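Local coordinates for Exo beta-1,2-glucooligosaccharide sophorohydrolase (non-reducing end) (Parabacteroides distasonis ATCC 8503, PDB 5Z06), which hydrolyses linear beta-1,2-glucan and beta-1,2-glucooligosaccharides of four or more units in exo fashion, releasing sophorose from the non-reducing end, at residues D289-W300 with A332-I342. Residues are numbered along the deposited sequence; the frame is centred on the assembly and turned at random.
Sequences DMVQEANFRYYW and AIVAGIERGFI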
# COMPACT_ATOMS: atom_id res chain seq x y z
N ASP A 289 14.29 11.03 -9.58
CA ASP A 289 13.64 12.18 -8.97
C ASP A 289 12.15 11.99 -8.85
O ASP A 289 11.58 12.31 -7.83
CB ASP A 289 13.84 13.48 -9.79
CG ASP A 289 15.26 13.97 -9.80
OD1 ASP A 289 16.06 13.55 -8.96
OD2 ASP A 289 15.60 14.77 -10.68
N MET A 290 11.54 11.55 -9.94
CA MET A 290 10.10 11.37 -10.01
C MET A 290 9.67 10.27 -9.05
O MET A 290 8.70 10.44 -8.31
CB MET A 290 9.69 10.99 -11.44
CG MET A 290 8.24 10.60 -11.61
SD MET A 290 8.07 9.83 -13.22
CE MET A 290 8.50 8.11 -12.88
N VAL A 291 10.37 9.15 -9.06
CA VAL A 291 10.00 8.04 -8.19
C VAL A 291 10.14 8.45 -6.72
O VAL A 291 9.26 8.19 -5.93
CB VAL A 291 10.81 6.78 -8.51
CG1 VAL A 291 10.52 5.67 -7.49
CG2 VAL A 291 10.44 6.29 -9.90
N GLN A 292 11.24 9.10 -6.39
CA GLN A 292 11.46 9.57 -5.05
C GLN A 292 10.34 10.52 -4.65
O GLN A 292 9.81 10.42 -3.56
CB GLN A 292 12.78 10.31 -4.96
CG GLN A 292 13.99 9.42 -4.93
CD GLN A 292 15.23 10.20 -4.54
OE1 GLN A 292 15.72 11.02 -5.31
NE2 GLN A 292 15.74 9.96 -3.33
N GLU A 293 9.99 11.44 -5.56
CA GLU A 293 8.99 12.44 -5.29
C GLU A 293 7.62 11.85 -5.10
O GLU A 293 6.94 12.16 -4.13
CB GLU A 293 8.92 13.47 -6.42
CG GLU A 293 7.83 14.53 -6.29
CD GLU A 293 7.45 15.14 -7.65
OE1 GLU A 293 8.20 14.97 -8.66
OE2 GLU A 293 6.37 15.78 -7.72
N ALA A 294 7.20 11.02 -6.03
CA ALA A 294 5.88 10.42 -5.94
C ALA A 294 5.70 9.64 -4.62
O ALA A 294 4.65 9.69 -4.00
CB ALA A 294 5.62 9.51 -7.11
N ASN A 295 6.74 8.92 -4.22
CA ASN A 295 6.68 8.16 -2.98
C ASN A 295 6.69 9.10 -1.80
O ASN A 295 5.99 8.90 -0.84
CB ASN A 295 7.83 7.19 -2.92
CG ASN A 295 7.58 5.95 -3.76
OD1 ASN A 295 6.90 5.05 -3.33
ND2 ASN A 295 8.21 5.88 -4.93
N PHE A 296 7.49 10.16 -1.87
CA PHE A 296 7.50 11.19 -0.84
C PHE A 296 6.11 11.78 -0.58
O PHE A 296 5.74 12.04 0.57
CB PHE A 296 8.50 12.28 -1.26
CG PHE A 296 8.30 13.58 -0.60
CD1 PHE A 296 7.42 14.51 -1.13
CD2 PHE A 296 9.03 13.91 0.53
CE1 PHE A 296 7.25 15.75 -0.53
CE2 PHE A 296 8.88 15.15 1.12
CZ PHE A 296 7.99 16.08 0.59
N ARG A 297 5.32 11.94 -1.64
CA ARG A 297 3.98 12.51 -1.51
C ARG A 297 3.16 11.79 -0.46
O ARG A 297 2.41 12.41 0.26
CB ARG A 297 3.24 12.43 -2.83
CG ARG A 297 3.78 13.26 -3.96
CD ARG A 297 3.07 12.87 -5.24
NE ARG A 297 3.74 13.43 -6.40
CZ ARG A 297 3.57 13.00 -7.64
NH1 ARG A 297 2.72 12.01 -7.92
NH2 ARG A 297 4.25 13.58 -8.60
N TYR A 298 3.29 10.48 -0.40
CA TYR A 298 2.60 9.68 0.58
C TYR A 298 2.76 10.20 2.03
O TYR A 298 1.83 10.13 2.82
CB TYR A 298 3.09 8.24 0.48
CG TYR A 298 2.32 7.31 1.31
CD1 TYR A 298 2.60 7.19 2.65
CD2 TYR A 298 1.27 6.58 0.79
CE1 TYR A 298 1.88 6.34 3.46
CE2 TYR A 298 0.53 5.71 1.58
CZ TYR A 298 0.84 5.60 2.92
OH TYR A 298 0.14 4.80 3.76
N TYR A 299 3.95 10.68 2.34
CA TYR A 299 4.34 11.07 3.70
C TYR A 299 4.23 12.57 3.87
O TYR A 299 4.25 13.06 4.99
CB TYR A 299 5.77 10.61 3.97
CG TYR A 299 5.86 9.16 3.72
CD1 TYR A 299 5.50 8.26 4.69
CD2 TYR A 299 6.22 8.67 2.46
CE1 TYR A 299 5.52 6.89 4.44
CE2 TYR A 299 6.23 7.33 2.20
CZ TYR A 299 5.87 6.44 3.18
OH TYR A 299 5.92 5.12 2.88
N TRP A 300 4.15 13.29 2.75
CA TRP A 300 3.98 14.72 2.80
C TRP A 300 2.49 15.08 2.75
O TRP A 300 1.85 15.16 3.78
CB TRP A 300 4.81 15.38 1.72
CG TRP A 300 4.85 16.85 1.94
CD1 TRP A 300 4.30 17.81 1.16
CD2 TRP A 300 5.44 17.51 3.05
NE1 TRP A 300 4.54 19.04 1.70
CE2 TRP A 300 5.22 18.88 2.88
CE3 TRP A 300 6.15 17.06 4.18
CZ2 TRP A 300 5.69 19.83 3.79
CZ3 TRP A 300 6.61 18.00 5.08
CH2 TRP A 300 6.38 19.37 4.88
N ALA A 332 12.15 9.77 4.29
CA ALA A 332 11.70 10.22 2.99
C ALA A 332 11.53 11.73 2.97
O ALA A 332 11.87 12.38 1.98
CB ALA A 332 10.40 9.54 2.58
N ILE A 333 11.01 12.30 4.06
CA ILE A 333 10.83 13.74 4.11
C ILE A 333 12.18 14.46 4.15
O ILE A 333 12.39 15.44 3.43
CB ILE A 333 9.91 14.19 5.25
CG1 ILE A 333 8.50 13.69 5.01
CG2 ILE A 333 9.87 15.70 5.31
CD1 ILE A 333 7.60 13.68 6.23
N VAL A 334 13.12 13.96 4.94
CA VAL A 334 14.46 14.54 4.95
C VAL A 334 15.06 14.55 3.54
O VAL A 334 15.58 15.58 3.08
CB VAL A 334 15.36 13.82 5.95
CG1 VAL A 334 16.82 14.18 5.77
CG2 VAL A 334 14.93 14.16 7.36
N ALA A 335 14.98 13.40 2.86
CA ALA A 335 15.44 13.28 1.48
C ALA A 335 14.74 14.32 0.61
O ALA A 335 15.38 14.96 -0.20
CB ALA A 335 15.17 11.89 0.93
N GLY A 336 13.43 14.44 0.80
CA GLY A 336 12.59 15.32 0.01
C GLY A 336 12.99 16.77 0.19
O GLY A 336 12.89 17.56 -0.76
N ILE A 337 13.46 17.11 1.39
CA ILE A 337 13.98 18.45 1.64
C ILE A 337 15.28 18.66 0.85
O ILE A 337 15.44 19.66 0.15
CB ILE A 337 14.24 18.73 3.12
CG1 ILE A 337 12.93 18.65 3.92
CG2 ILE A 337 14.84 20.12 3.29
CD1 ILE A 337 13.15 18.53 5.42
N GLU A 338 16.19 17.69 0.96
CA GLU A 338 17.45 17.76 0.22
C GLU A 338 17.24 17.82 -1.27
O GLU A 338 17.90 18.58 -1.94
CB GLU A 338 18.38 16.59 0.54
CG GLU A 338 19.23 16.76 1.78
CD GLU A 338 20.02 18.05 1.78
OE1 GLU A 338 20.97 18.18 1.01
OE2 GLU A 338 19.66 18.93 2.55
N ARG A 339 16.30 17.02 -1.78
CA ARG A 339 15.97 17.04 -3.21
C ARG A 339 15.14 18.23 -3.65
O ARG A 339 14.77 18.31 -4.83
CB ARG A 339 15.19 15.78 -3.56
CG ARG A 339 16.00 14.53 -3.50
CD ARG A 339 16.80 14.36 -4.77
NE ARG A 339 18.03 13.65 -4.49
CZ ARG A 339 19.11 13.63 -5.28
NH1 ARG A 339 19.11 14.28 -6.43
NH2 ARG A 339 20.19 12.98 -4.90
N GLY A 340 14.78 19.11 -2.72
CA GLY A 340 14.03 20.32 -3.03
C GLY A 340 12.58 20.08 -3.42
O GLY A 340 12.00 20.93 -4.08
N PHE A 341 11.99 18.96 -3.00
CA PHE A 341 10.55 18.75 -3.18
C PHE A 341 9.75 19.66 -2.27
O PHE A 341 8.60 19.99 -2.54
CB PHE A 341 10.12 17.30 -2.88
CG PHE A 341 10.87 16.26 -3.65
CD1 PHE A 341 11.40 16.52 -4.92
CD2 PHE A 341 11.03 14.98 -3.11
CE1 PHE A 341 12.10 15.54 -5.60
CE2 PHE A 341 11.73 14.01 -3.78
CZ PHE A 341 12.25 14.28 -5.03
N ILE A 342 10.33 20.00 -1.13
CA ILE A 342 9.75 20.98 -0.22
C ILE A 342 10.90 21.79 0.29
O ILE A 342 12.06 21.40 0.13
CB ILE A 342 9.02 20.32 0.97
CG1 ILE A 342 9.92 19.30 1.68
CG2 ILE A 342 7.74 19.66 0.47
CD1 ILE A 342 9.37 18.79 2.99
O HOH W 1 17.30 15.63 -7.95
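Phe296 and Phe341 meet edge to face: the edge of Phe341 is turned toward a face of Phe296, with planes at 61°. Phe341 CB makes a CH-pi contact over the Phe296 ring, while Ile342 CG2, Ile333 CA and Ala332 O lie around that ring's edge. The Phe341 ring is itself sandwiched, with Arg339 CB, from the same segment, on one face and Glu293 CB on the other, the latter 3.8 Å from the Phe341 ring centroid. Over one face of Trp300, Ile342 CD1 stands 3.6 Å from the centroid of the Trp300 six-membered ring. Ile342 CG2 lies 3.5 Å from Trp300 NE1, and Phe296 CZ shares that face. With CG1 between backbone N and carbonyl carbon (chi1 52°), Ile342 can lay both branch ends on the indole. Cutting Trp300 back to an alanine is likely to leave the Ile342 methyls without their aromatic partner and a gap beside Phe296. Gly336 CA is 3.9 Å from Phe296 CD2, and a CB modelled there would clash with the ring, so the close approach probably relies on the absence of a side chain at Gly336. Gly340, at positive phi, closes helix 323-338 in a Schellman motif, and the chain then delivers Phe341 and Ile342 to the contact. At the polar end, Asp289 OD1 is 4.0 Å from Arg339 NH1 and well out of the guanidinium plane, so only charge attracts them directly and a water makes the link. Arg679 pairs with Asp289 and Glu676 with Arg339; Gln292 hydrogen-bonds to both outer residues. The axes of segments 289-297 and 332-338 pass 9.7 Å apart and cross at -131°. They lie on helices 284-297 and 323-338, consistent with the helix-on-helix packing of a glucoamylase-like helical barrel. Helix 665-680 packs against Gln292, Tyr299 and Arg339, helix 344-360 touches Trp300 and Ile333, and strand 643-644 backs helix 284-297.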